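Local coordinates for protein UDP-N-Acetylglucosamine 2-Epimerase (Thermus thermophilus, PDB 1V4V) that probably interconverts UDP-N-acetylglucosamine and UDP-N-acetylmannosamine as a UDP-GlcNAc 2-epimerase, a homodimeric isomerase of two-domain GT-B fold, at residues A220-L231 against E322-E333; Q286-V296 against L338-Y348. All blocks are in the same frame, centred on the assembly; numbering follows the deposited sequence.

Both contacts belong to the domain built on the parallel sheet that holds strands 200-203, 275-280 and 296-298, and their centres are 20 Å apart. Interaction 1 pairs helices 214-227 and 321-332; interaction 2 sets the end of helix 283-291 and the start of strand 296-298 against helix 335-343 and the loop after it. Helices 321-332 and 335-343 follow one another in the chain, and there the contacts meet: Leu331 CG touches Leu338 CD2 at 3.5 Å. Interaction 2 lies nearer the centre of the chain, and Glu287 in it hydrogen-bonds a glycerol, probably from the crystallisation liquor, though such a molecule can mark a pocket.

Interaction 1: A220-L231 against E322-E333; sequences ALKRVAEAFPHL and EGVYRVVKGLLE
Arg223 lays its guanidinium flat on the ring of Tyr325. CB already stands over the same face, near its rim, 3.6 Å from Tyr325 CD1. The chain then bends at chi3, turning the tip back over the ring: NE stands above the CG and CD1 side, CZ lies 3.8 Å from the ring centroid, and NH2 hangs over Tyr325 CE2 at 3.3 Å. The planes are 18° apart, a stack and a cation-pi contact at once. NH1 gives a hydrogen bond of 2.8 Å to Glu322 OE2 at 158°, in the plane of the guanidinium and on the syn side of the oxygen but tilted out of the carboxylate plane, while a water joins NH2 to Glu322 OE1. That same OE1 takes Arg326 NE on its anti lone pair, so one carboxylate serves two arginines. In this α/β domain, helical segments 220-227 and 322-332 run in the same general direction, their axes 33° apart, with Tyr325 as a knob among Ala220, Arg223, Val224 and Ala227. A leucine in place of Tyr325 would probably leave the Arg223 guanidinium without its aromatic platform and freer to swing away from Glu322. Val224 splits its methyls: CG2 packs on Tyr325 CD1, and CG1 meets Val328 CG1 at 3.7 Å. Farther along the chain, Phe228 takes Leu332 CD1 over one face in a CH-pi contact, 4.0 Å from the ring centroid, with Glu333 CG at its edge. The Lys329 side chain crosses that of Phe228 at about a right angle, its CG touching Phe228 CE2.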
loop_
_atom_site.group_PDB
_atom_site.type_symbol
_atom_site.label_atom_id
_atom_site.label_comp_id
_atom_site.label_asym_id
_atom_site.label_seq_id
_atom_site.Cartn_x
_atom_site.Cartn_y
_atom_site.Cartn_z
ATOM N N ALA A 220 -36.361 -30.743 20.162
ATOM C CA ALA A 220 -35.258 -31.619 20.530
ATOM C C ALA A 220 -34.579 -31.061 21.781
ATOM O O ALA A 220 -34.221 -31.809 22.695
ATOM C CB ALA A 220 -34.245 -31.715 19.378
ATOM N N LEU A 221 -34.410 -29.744 21.826
ATOM C CA LEU A 221 -33.771 -29.116 22.978
ATOM C C LEU A 221 -34.672 -29.231 24.211
ATOM O O LEU A 221 -34.188 -29.315 25.340
ATOM C CB LEU A 221 -33.450 -27.649 22.676
ATOM C CG LEU A 221 -32.398 -27.435 21.580
ATOM C CD1 LEU A 221 -32.133 -25.954 21.411
ATOM C CD2 LEU A 221 -31.109 -28.164 21.938
ATOM N N LYS A 222 -35.985 -29.235 23.989
ATOM C CA LYS A 222 -36.927 -29.382 25.093
ATOM C C LYS A 222 -36.714 -30.774 25.692
ATOM O O LYS A 222 -36.714 -30.942 26.914
ATOM C CB LYS A 222 -38.369 -29.237 24.592
ATOM C CG LYS A 222 -39.421 -29.516 25.668
ATOM C CD LYS A 222 -40.835 -29.361 25.120
ATOM C CE LYS A 222 -41.877 -29.661 26.188
ATOM N NZ LYS A 222 -43.263 -29.695 25.630
ATOM N N ARG A 223 -36.525 -31.776 24.831
ATOM C CA ARG A 223 -36.286 -33.140 25.304
ATOM C C ARG A 223 -35.006 -33.196 26.127
ATOM O O ARG A 223 -34.938 -33.888 27.147
ATOM C CB ARG A 223 -36.149 -34.122 24.134
ATOM C CG ARG A 223 -37.447 -34.529 23.474
ATOM C CD ARG A 223 -37.183 -35.573 22.390
ATOM N NE ARG A 223 -36.823 -36.877 22.946
ATOM C CZ ARG A 223 -36.324 -37.879 22.228
ATOM N NH1 ARG A 223 -36.115 -37.725 20.927
ATOM N NH2 ARG A 223 -36.046 -39.040 22.802
ATOM N N VAL A 224 -33.981 -32.479 25.672
ATOM C CA VAL A 224 -32.716 -32.454 26.393
ATOM C C VAL A 224 -32.940 -31.842 27.780
ATOM O O VAL A 224 -32.496 -32.384 28.792
ATOM C CB VAL A 224 -31.645 -31.615 25.642
ATOM C CG1 VAL A 224 -30.380 -31.504 26.489
ATOM C CG2 VAL A 224 -31.321 -32.267 24.293
ATOM N N ALA A 225 -33.637 -30.715 27.820
ATOM C CA ALA A 225 -33.898 -30.038 29.087
ATOM C C ALA A 225 -34.642 -30.951 30.062
ATOM O O ALA A 225 -34.351 -30.971 31.255
ATOM C CB ALA A 225 -34.694 -28.759 28.840
ATOM N N GLU A 226 -35.599 -31.718 29.556
ATOM C CA GLU A 226 -36.349 -32.619 30.422
ATOM C C GLU A 226 -35.467 -33.744 30.965
ATOM O O GLU A 226 -35.697 -34.253 32.062
ATOM C CB GLU A 226 -37.537 -33.195 29.655
ATOM C CG GLU A 226 -38.504 -32.126 29.184
ATOM C CD GLU A 226 -39.615 -32.680 28.320
ATOM O OE1 GLU A 226 -39.304 -33.362 27.320
ATOM O OE2 GLU A 226 -40.795 -32.425 28.639
ATOM N N ALA A 227 -34.443 -34.117 30.203
ATOM C CA ALA A 227 -33.536 -35.186 30.620
ATOM C C ALA A 227 -32.471 -34.722 31.617
ATOM O O ALA A 227 -31.806 -35.551 32.246
ATOM C CB ALA A 227 -32.857 -35.806 29.389
ATOM N N PHE A 228 -32.303 -33.407 31.748
ATOM C CA PHE A 228 -31.311 -32.822 32.652
ATOM C C PHE A 228 -31.945 -31.733 33.512
ATOM O O PHE A 228 -31.624 -30.553 33.376
ATOM C CB PHE A 228 -30.162 -32.225 31.836
ATOM C CG PHE A 228 -29.379 -33.248 31.083
ATOM C CD1 PHE A 228 -28.376 -33.971 31.715
ATOM C CD2 PHE A 228 -29.689 -33.538 29.758
ATOM C CE1 PHE A 228 -27.691 -34.978 31.034
ATOM C CE2 PHE A 228 -29.010 -34.543 29.072
ATOM C CZ PHE A 228 -28.014 -35.260 29.712
ATOM N N PRO A 229 -32.853 -32.121 34.416
ATOM C CA PRO A 229 -33.543 -31.180 35.301
ATOM C C PRO A 229 -32.648 -30.309 36.177
ATOM O O PRO A 229 -33.052 -29.228 36.589
ATOM C CB PRO A 229 -34.460 -32.090 36.127
ATOM C CG PRO A 229 -33.735 -33.400 36.134
ATOM C CD PRO A 229 -33.261 -33.507 34.706
ATOM N N HIS A 230 -31.434 -30.769 36.460
ATOM C CA HIS A 230 -30.530 -29.997 37.309
ATOM C C HIS A 230 -29.732 -28.936 36.569
ATOM O O HIS A 230 -28.984 -28.176 37.187
ATOM C CB HIS A 230 -29.569 -30.930 38.048
ATOM C CG HIS A 230 -30.248 -31.874 38.986
ATOM N ND1 HIS A 230 -31.166 -31.453 39.927
ATOM C CD2 HIS A 230 -30.141 -33.214 39.140
ATOM C CE1 HIS A 230 -31.592 -32.492 40.616
ATOM N NE2 HIS A 230 -30.986 -33.575 40.159
ATOM N N LEU A 231 -29.874 -28.893 35.247
ATOM C CA LEU A 231 -29.174 -27.901 34.441
ATOM C C LEU A 231 -30.156 -26.835 33.996
ATOM O O LEU A 231 -31.332 -27.113 33.793
ATOM C CB LEU A 231 -28.573 -28.542 33.183
ATOM C CG LEU A 231 -27.617 -29.715 33.362
ATOM C CD1 LEU A 231 -27.077 -30.132 31.990
ATOM C CD2 LEU A 231 -26.486 -29.316 34.277
ATOM N N GLU A 322 -33.900 -36.126 16.323
ATOM C CA GLU A 322 -33.510 -37.276 17.133
ATOM C C GLU A 322 -31.994 -37.282 17.329
ATOM O O GLU A 322 -31.500 -37.546 18.427
ATOM C CB GLU A 322 -33.955 -38.583 16.468
ATOM C CG GLU A 322 -33.432 -39.839 17.176
ATOM C CD GLU A 322 -34.006 -40.021 18.568
ATOM O OE1 GLU A 322 -33.452 -40.831 19.337
ATOM O OE2 GLU A 322 -35.015 -39.365 18.899
ATOM N N GLY A 323 -31.260 -36.991 16.258
ATOM C CA GLY A 323 -29.811 -36.962 16.339
ATOM C C GLY A 323 -29.285 -35.877 17.268
ATOM O O GLY A 323 -28.317 -36.089 17.999
ATOM N N VAL A 324 -29.915 -34.706 17.238
ATOM C CA VAL A 324 -29.491 -33.601 18.090
ATOM C C VAL A 324 -29.664 -34.011 19.548
ATOM O O VAL A 324 -28.788 -33.774 20.384
ATOM C CB VAL A 324 -30.328 -32.328 17.812
ATOM C CG1 VAL A 324 -30.030 -31.268 18.862
ATOM C CG2 VAL A 324 -30.009 -31.796 16.422
ATOM N N TYR A 325 -30.802 -34.622 19.855
ATOM C CA TYR A 325 -31.067 -35.075 21.216
ATOM C C TYR A 325 -30.002 -36.089 21.651
ATOM O O TYR A 325 -29.431 -35.984 22.738
ATOM C CB TYR A 325 -32.456 -35.719 21.293
ATOM C CG TYR A 325 -32.732 -36.438 22.600
ATOM C CD1 TYR A 325 -32.964 -35.726 23.776
ATOM C CD2 TYR A 325 -32.737 -37.835 22.661
ATOM C CE1 TYR A 325 -33.193 -36.381 24.982
ATOM C CE2 TYR A 325 -32.965 -38.502 23.863
ATOM C CZ TYR A 325 -33.191 -37.768 25.019
ATOM O OH TYR A 325 -33.397 -38.413 26.216
ATOM N N ARG A 326 -29.744 -37.078 20.802
ATOM C CA ARG A 326 -28.759 -38.105 21.130
ATOM C C ARG A 326 -27.364 -37.534 21.368
ATOM O O ARG A 326 -26.695 -37.887 22.343
ATOM C CB ARG A 326 -28.696 -39.157 20.019
ATOM C CG ARG A 326 -29.961 -39.994 19.889
ATOM C CD ARG A 326 -29.784 -41.104 18.849
ATOM N NE ARG A 326 -31.041 -41.798 18.588
ATOM C CZ ARG A 326 -31.161 -42.846 17.777
ATOM N NH1 ARG A 326 -30.097 -43.322 17.148
ATOM N NH2 ARG A 326 -32.346 -43.416 17.597
ATOM N N VAL A 327 -26.926 -36.647 20.483
ATOM C CA VAL A 327 -25.596 -36.055 20.609
ATOM C C VAL A 327 -25.452 -35.166 21.840
ATOM O O VAL A 327 -24.484 -35.279 22.593
ATOM C CB VAL A 327 -25.237 -35.243 19.346
ATOM C CG1 VAL A 327 -23.963 -34.441 19.571
ATOM C CG2 VAL A 327 -25.052 -36.202 18.163
ATOM N N VAL A 328 -26.410 -34.275 22.050
ATOM C CA VAL A 328 -26.324 -33.380 23.197
ATOM C C VAL A 328 -26.447 -34.147 24.512
ATOM O O VAL A 328 -25.690 -33.906 25.456
ATOM C CB VAL A 328 -27.399 -32.274 23.103
ATOM C CG1 VAL A 328 -27.354 -31.379 24.336
ATOM C CG2 VAL A 328 -27.146 -31.432 21.847
ATOM N N LYS A 329 -27.389 -35.079 24.580
ATOM C CA LYS A 329 -27.558 -35.855 25.806
ATOM C C LYS A 329 -26.293 -36.681 26.062
ATOM O O LYS A 329 -25.801 -36.750 27.187
ATOM C CB LYS A 329 -28.779 -36.777 25.697
ATOM C CG LYS A 329 -28.978 -37.689 26.910
ATOM C CD LYS A 329 -30.269 -38.496 26.781
ATOM C CE LYS A 329 -30.506 -39.383 28.000
ATOM N NZ LYS A 329 -29.478 -40.449 28.133
ATOM N N GLY A 330 -25.765 -37.295 25.009
ATOM C CA GLY A 330 -24.561 -38.100 25.151
ATOM C C GLY A 330 -23.374 -37.295 25.654
ATOM O O GLY A 330 -22.625 -37.745 26.524
ATOM N N LEU A 331 -23.203 -36.094 25.116
ATOM C CA LEU A 331 -22.097 -35.231 25.514
ATOM C C LEU A 331 -22.237 -34.767 26.966
ATOM O O LEU A 331 -21.266 -34.772 27.722
ATOM C CB LEU A 331 -22.022 -34.013 24.587
ATOM C CG LEU A 331 -20.851 -33.062 24.853
ATOM C CD1 LEU A 331 -19.542 -33.813 24.685
ATOM C CD2 LEU A 331 -20.911 -31.882 23.897
ATOM N N LEU A 332 -23.442 -34.368 27.357
ATOM C CA LEU A 332 -23.670 -33.910 28.725
ATOM C C LEU A 332 -23.437 -35.025 29.739
ATOM O O LEU A 332 -23.188 -34.756 30.918
ATOM C CB LEU A 332 -25.086 -33.334 28.869
ATOM C CG LEU A 332 -25.257 -31.959 28.203
ATOM C CD1 LEU A 332 -26.725 -31.545 28.189
ATOM C CD2 LEU A 332 -24.411 -30.935 28.941
ATOM N N GLU A 333 -23.508 -36.274 29.285
ATOM C CA GLU A 333 -23.267 -37.411 30.169
ATOM C C GLU A 333 -21.873 -38.016 29.959
ATOM O O GLU A 333 -21.600 -39.141 30.379
ATOM C CB GLU A 333 -24.368 -38.464 29.973
ATOM C CG GLU A 333 -25.683 -38.008 30.601
ATOM C CD GLU A 333 -26.860 -38.933 30.340
ATOM O OE1 GLU A 333 -27.848 -38.837 31.101
ATOM O OE2 GLU A 333 -26.815 -39.737 29.383
HETATM O O HOH W 1 -34.845 -41.328 21.637
#

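Interaction 2: Q286-V296 against L338-Y348; sequences QEEGAALGVPV and LSRMRKAKNPY
The ring of Tyr348 is sandwiched: Glu287 OE1 sits over the centre of one face, 3.8 Å above the plane, and Pro347 CG over the other. The carboxylate lies nearly parallel to the ring, 18° away, while Ala290 CB and Gln286 NE2 come at the edge. The guanidinium of Arg342 has Pro295 CG over one face, 3.5 Å above it. With CG beside its backbone N (chi1 -60°) and the chain extended to NE, Arg342 runs past the proline, and NH2 ends on Leu276 O. Gly293 O lies against Arg342 CG and receives a CA-H...O contact from Arg342 CA. Gly293 itself takes positive phi in the Schellman motif that ends helix 283-291, its N bonding Ala290 O. Pro295 CB packs on Leu338 CD2 at 3.7 Å and on CB of Met341, a selenomethionine whose CE reaches Val296 N. Later in the same segment, Asn346 forms an Asx turn, its OD1 taking Tyr348 N at 2.6 Å in the carbonyl plane. Asn346 ND2 makes a weak hydrogen bond of 3.2 Å to Ala290 O and an ordinary one to a water that donates to Glu287 O; a second water donates to both Ala290 O and Ala344 O. With both ends bonded, the amide is probably held with its oxygen toward the Tyr348 N-H, joining the loop to helix 283-291 by polar links, whereas Pro295 packs largely through carbon.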
loop_
_atom_site.group_PDB
_atom_site.type_symbol
_atom_site.label_atom_id
_atom_site.label_comp_id
_atom_site.label_asym_id
_atom_site.label_seq_id
_atom_site.Cartn_x
_atom_site.Cartn_y
_atom_site.Cartn_z
ATOM N N GLN A 286 -19.476 -19.986 17.930
ATOM C CA GLN A 286 -18.694 -21.195 18.142
ATOM C C GLN A 286 -17.257 -20.786 18.436
ATOM O O GLN A 286 -16.608 -21.339 19.321
ATOM C CB GLN A 286 -18.767 -22.091 16.899
ATOM C CG GLN A 286 -17.808 -23.274 16.913
ATOM C CD GLN A 286 -16.503 -22.964 16.209
ATOM O OE1 GLN A 286 -16.498 -22.567 15.043
ATOM N NE2 GLN A 286 -15.387 -23.149 16.908
ATOM N N GLU A 287 -16.759 -19.797 17.702
ATOM C CA GLU A 287 -15.401 -19.334 17.920
ATOM C C GLU A 287 -15.263 -18.637 19.264
ATOM O O GLU A 287 -14.215 -18.711 19.901
ATOM C CB GLU A 287 -14.966 -18.407 16.784
ATOM C CG GLU A 287 -14.745 -19.156 15.483
ATOM C CD GLU A 287 -14.083 -18.306 14.421
ATOM O OE1 GLU A 287 -13.054 -17.664 14.731
ATOM O OE2 GLU A 287 -14.584 -18.293 13.279
ATOM N N GLU A 288 -16.316 -17.953 19.696
ATOM C CA GLU A 288 -16.273 -17.284 20.990
ATOM C C GLU A 288 -16.204 -18.329 22.099
ATOM O O GLU A 288 -15.470 -18.171 23.070
ATOM C CB GLU A 288 -17.506 -16.408 21.189
ATOM C CG GLU A 288 -17.448 -15.083 20.458
ATOM C CD GLU A 288 -18.534 -14.137 20.921
ATOM O OE1 GLU A 288 -18.647 -13.934 22.149
ATOM O OE2 GLU A 288 -19.267 -13.598 20.065
ATOM N N GLY A 289 -16.974 -19.400 21.953
ATOM C CA GLY A 289 -16.945 -20.444 22.962
ATOM C C GLY A 289 -15.537 -20.990 23.087
ATOM O O GLY A 289 -15.024 -21.179 24.190
ATOM N N ALA A 290 -14.893 -21.226 21.948
ATOM C CA ALA A 290 -13.533 -21.756 21.940
ATOM C C ALA A 290 -12.531 -20.830 22.629
ATOM O O ALA A 290 -11.575 -21.291 23.257
ATOM C CB ALA A 290 -13.094 -22.036 20.502
ATOM N N ALA A 291 -12.744 -19.522 22.522
ATOM C CA ALA A 291 -11.837 -18.567 23.157
ATOM C C ALA A 291 -11.908 -18.725 24.673
ATOM O O ALA A 291 -10.906 -18.600 25.378
ATOM C CB ALA A 291 -12.217 -17.139 22.757
ATOM N N LEU A 292 -13.104 -19.028 25.164
ATOM C CA LEU A 292 -13.338 -19.197 26.594
ATOM C C LEU A 292 -13.094 -20.625 27.074
ATOM O O LEU A 292 -13.216 -20.915 28.262
ATOM C CB LEU A 292 -14.774 -18.779 26.920
ATOM C CG LEU A 292 -15.129 -17.321 26.603
ATOM C CD1 LEU A 292 -16.641 -17.129 26.582
ATOM C CD2 LEU A 292 -14.478 -16.417 27.643
ATOM N N GLY A 293 -12.747 -21.518 26.155
ATOM C CA GLY A 293 -12.509 -22.897 26.537
ATOM C C GLY A 293 -13.808 -23.589 26.908
ATOM O O GLY A 293 -13.837 -24.483 27.759
ATOM N N VAL A 294 -14.896 -23.164 26.277
ATOM C CA VAL A 294 -16.207 -23.756 26.537
ATOM C C VAL A 294 -16.551 -24.723 25.407
ATOM O O VAL A 294 -16.494 -24.357 24.231
ATOM C CB VAL A 294 -17.297 -22.665 26.619
ATOM C CG1 VAL A 294 -18.668 -23.296 26.829
ATOM C CG2 VAL A 294 -16.984 -21.712 27.763
ATOM N N PRO A 295 -16.901 -25.976 25.749
ATOM C CA PRO A 295 -17.251 -26.976 24.733
ATOM C C PRO A 295 -18.403 -26.461 23.887
ATOM O O PRO A 295 -19.319 -25.823 24.410
ATOM C CB PRO A 295 -17.672 -28.191 25.565
ATOM C CG PRO A 295 -16.893 -28.027 26.843
ATOM C CD PRO A 295 -17.023 -26.540 27.104
ATOM N N VAL A 296 -18.366 -26.740 22.589
ATOM C CA VAL A 296 -19.435 -26.281 21.709
ATOM C C VAL A 296 -20.025 -27.388 20.844
ATOM O O VAL A 296 -19.291 -28.160 20.218
ATOM C CB VAL A 296 -18.935 -25.184 20.738
ATOM C CG1 VAL A 296 -20.086 -24.712 19.841
ATOM C CG2 VAL A 296 -18.332 -24.032 21.515
ATOM N N LEU A 338 -16.281 -33.657 27.391
ATOM C CA LEU A 338 -16.423 -32.223 27.615
ATOM C C LEU A 338 -15.070 -31.652 28.042
ATOM O O LEU A 338 -14.658 -30.588 27.577
ATOM C CB LEU A 338 -17.463 -31.950 28.705
ATOM C CG LEU A 338 -18.927 -32.148 28.301
ATOM C CD1 LEU A 338 -19.805 -32.060 29.532
ATOM C CD2 LEU A 338 -19.338 -31.083 27.270
ATOM N N SER A 339 -14.383 -32.378 28.920
ATOM C CA SER A 339 -13.072 -31.961 29.417
ATOM C C SER A 339 -12.039 -31.862 28.295
ATOM O O SER A 339 -11.250 -30.913 28.255
ATOM C CB SER A 339 -12.566 -32.951 30.475
ATOM O OG SER A 339 -11.269 -32.586 30.921
ATOM N N ARG A 340 -12.035 -32.844 27.398
ATOM C CA ARG A 340 -11.095 -32.851 26.277
ATOM C C ARG A 340 -11.307 -31.633 25.388
ATOM O O ARG A 340 -10.360 -31.080 24.827
ATOM C CB ARG A 340 -11.266 -34.106 25.422
ATOM C CG ARG A 340 -10.795 -35.406 26.045
ATOM C CD ARG A 340 -10.545 -36.422 24.939
ATOM N NE ARG A 340 -11.657 -36.456 23.991
ATOM C CZ ARG A 340 -11.554 -36.843 22.723
ATOM N NH1 ARG A 340 -10.384 -37.235 22.234
ATOM N NH2 ARG A 340 -12.627 -36.831 21.940
HETATM N N MSE A 341 -12.562 -31.226 25.244
HETATM C CA MSE A 341 -12.873 -30.078 24.419
HETATM C C MSE A 341 -12.388 -28.799 25.103
HETATM O O MSE A 341 -11.851 -27.912 24.444
HETATM C CB MSE A 341 -14.379 -30.056 24.131
HETATM C CG MSE A 341 -14.849 -31.388 23.527
HETATM SE SE MSE A 341 -16.722 -31.477 23.060
HETATM C CE MSE A 341 -16.675 -29.848 22.009
ATOM N N ARG A 342 -12.538 -28.716 26.425
ATOM C CA ARG A 342 -12.082 -27.537 27.157
ATOM C C ARG A 342 -10.559 -27.430 27.153
ATOM O O ARG A 342 -10.012 -26.332 27.227
ATOM C CB ARG A 342 -12.565 -27.562 28.618
ATOM C CG ARG A 342 -14.074 -27.588 28.759
ATOM C CD ARG A 342 -14.545 -27.019 30.098
ATOM N NE ARG A 342 -15.983 -27.232 30.251
ATOM C CZ ARG A 342 -16.527 -28.363 30.692
ATOM N NH1 ARG A 342 -15.754 -29.385 31.047
ATOM N NH2 ARG A 342 -17.847 -28.490 30.737
ATOM N N LYS A 343 -9.882 -28.569 27.067
ATOM C CA LYS A 343 -8.418 -28.592 27.080
ATOM C C LYS A 343 -7.784 -28.529 25.691
ATOM O O LYS A 343 -6.561 -28.429 25.568
ATOM C CB LYS A 343 -7.917 -29.860 27.777
ATOM C CG LYS A 343 -8.265 -29.974 29.249
ATOM C CD LYS A 343 -7.672 -31.261 29.800
ATOM C CE LYS A 343 -7.945 -31.440 31.273
ATOM N NZ LYS A 343 -7.193 -32.631 31.783
ATOM N N ALA A 344 -8.604 -28.602 24.648
ATOM C CA ALA A 344 -8.085 -28.563 23.285
ATOM C C ALA A 344 -7.394 -27.236 22.986
ATOM O O ALA A 344 -7.825 -26.180 23.443
ATOM C CB ALA A 344 -9.209 -28.800 22.295
ATOM N N LYS A 345 -6.310 -27.298 22.222
ATOM C CA LYS A 345 -5.571 -26.095 21.863
ATOM C C LYS A 345 -6.430 -25.252 20.925
ATOM O O LYS A 345 -6.940 -25.756 19.927
ATOM C CB LYS A 345 -4.260 -26.472 21.162
ATOM C CG LYS A 345 -3.458 -25.279 20.665
ATOM C CD LYS A 345 -2.283 -25.713 19.808
ATOM C CE LYS A 345 -1.598 -24.508 19.170
ATOM N NZ LYS A 345 -1.107 -23.544 20.190
ATOM N N ASN A 346 -6.599 -23.975 21.251
ATOM C CA ASN A 346 -7.393 -23.082 20.411
ATOM C C ASN A 346 -6.600 -22.837 19.127
ATOM O O ASN A 346 -5.499 -22.293 19.175
ATOM C CB ASN A 346 -7.636 -21.752 21.128
ATOM C CG ASN A 346 -8.535 -20.828 20.339
ATOM O OD1 ASN A 346 -8.332 -20.620 19.144
ATOM N ND2 ASN A 346 -9.535 -20.260 21.005
ATOM N N PRO A 347 -7.153 -23.226 17.968
ATOM C CA PRO A 347 -6.472 -23.045 16.682
ATOM C C PRO A 347 -6.447 -21.607 16.169
ATOM O O PRO A 347 -5.877 -21.338 15.114
ATOM C CB PRO A 347 -7.260 -23.960 15.760
ATOM C CG PRO A 347 -8.660 -23.746 16.256
ATOM C CD PRO A 347 -8.490 -23.817 17.767
ATOM N N TYR A 348 -7.056 -20.688 16.915
ATOM C CA TYR A 348 -7.108 -19.285 16.503
ATOM C C TYR A 348 -6.128 -18.388 17.252
ATOM O O TYR A 348 -5.696 -17.362 16.731
ATOM C CB TYR A 348 -8.521 -18.732 16.696
ATOM C CG TYR A 348 -9.605 -19.623 16.136
ATOM C CD1 TYR A 348 -9.745 -19.810 14.761
ATOM C CD2 TYR A 348 -10.482 -20.294 16.987
ATOM C CE1 TYR A 348 -10.740 -20.652 14.246
ATOM C CE2 TYR A 348 -11.474 -21.132 16.484
ATOM C CZ TYR A 348 -11.596 -21.306 15.116
ATOM O OH TYR A 348 -12.573 -22.145 14.627
HETATM O O HOH W 2 -11.617 -18.578 19.519
HETATM O O HOH W 3 -9.846 -23.902 22.823
#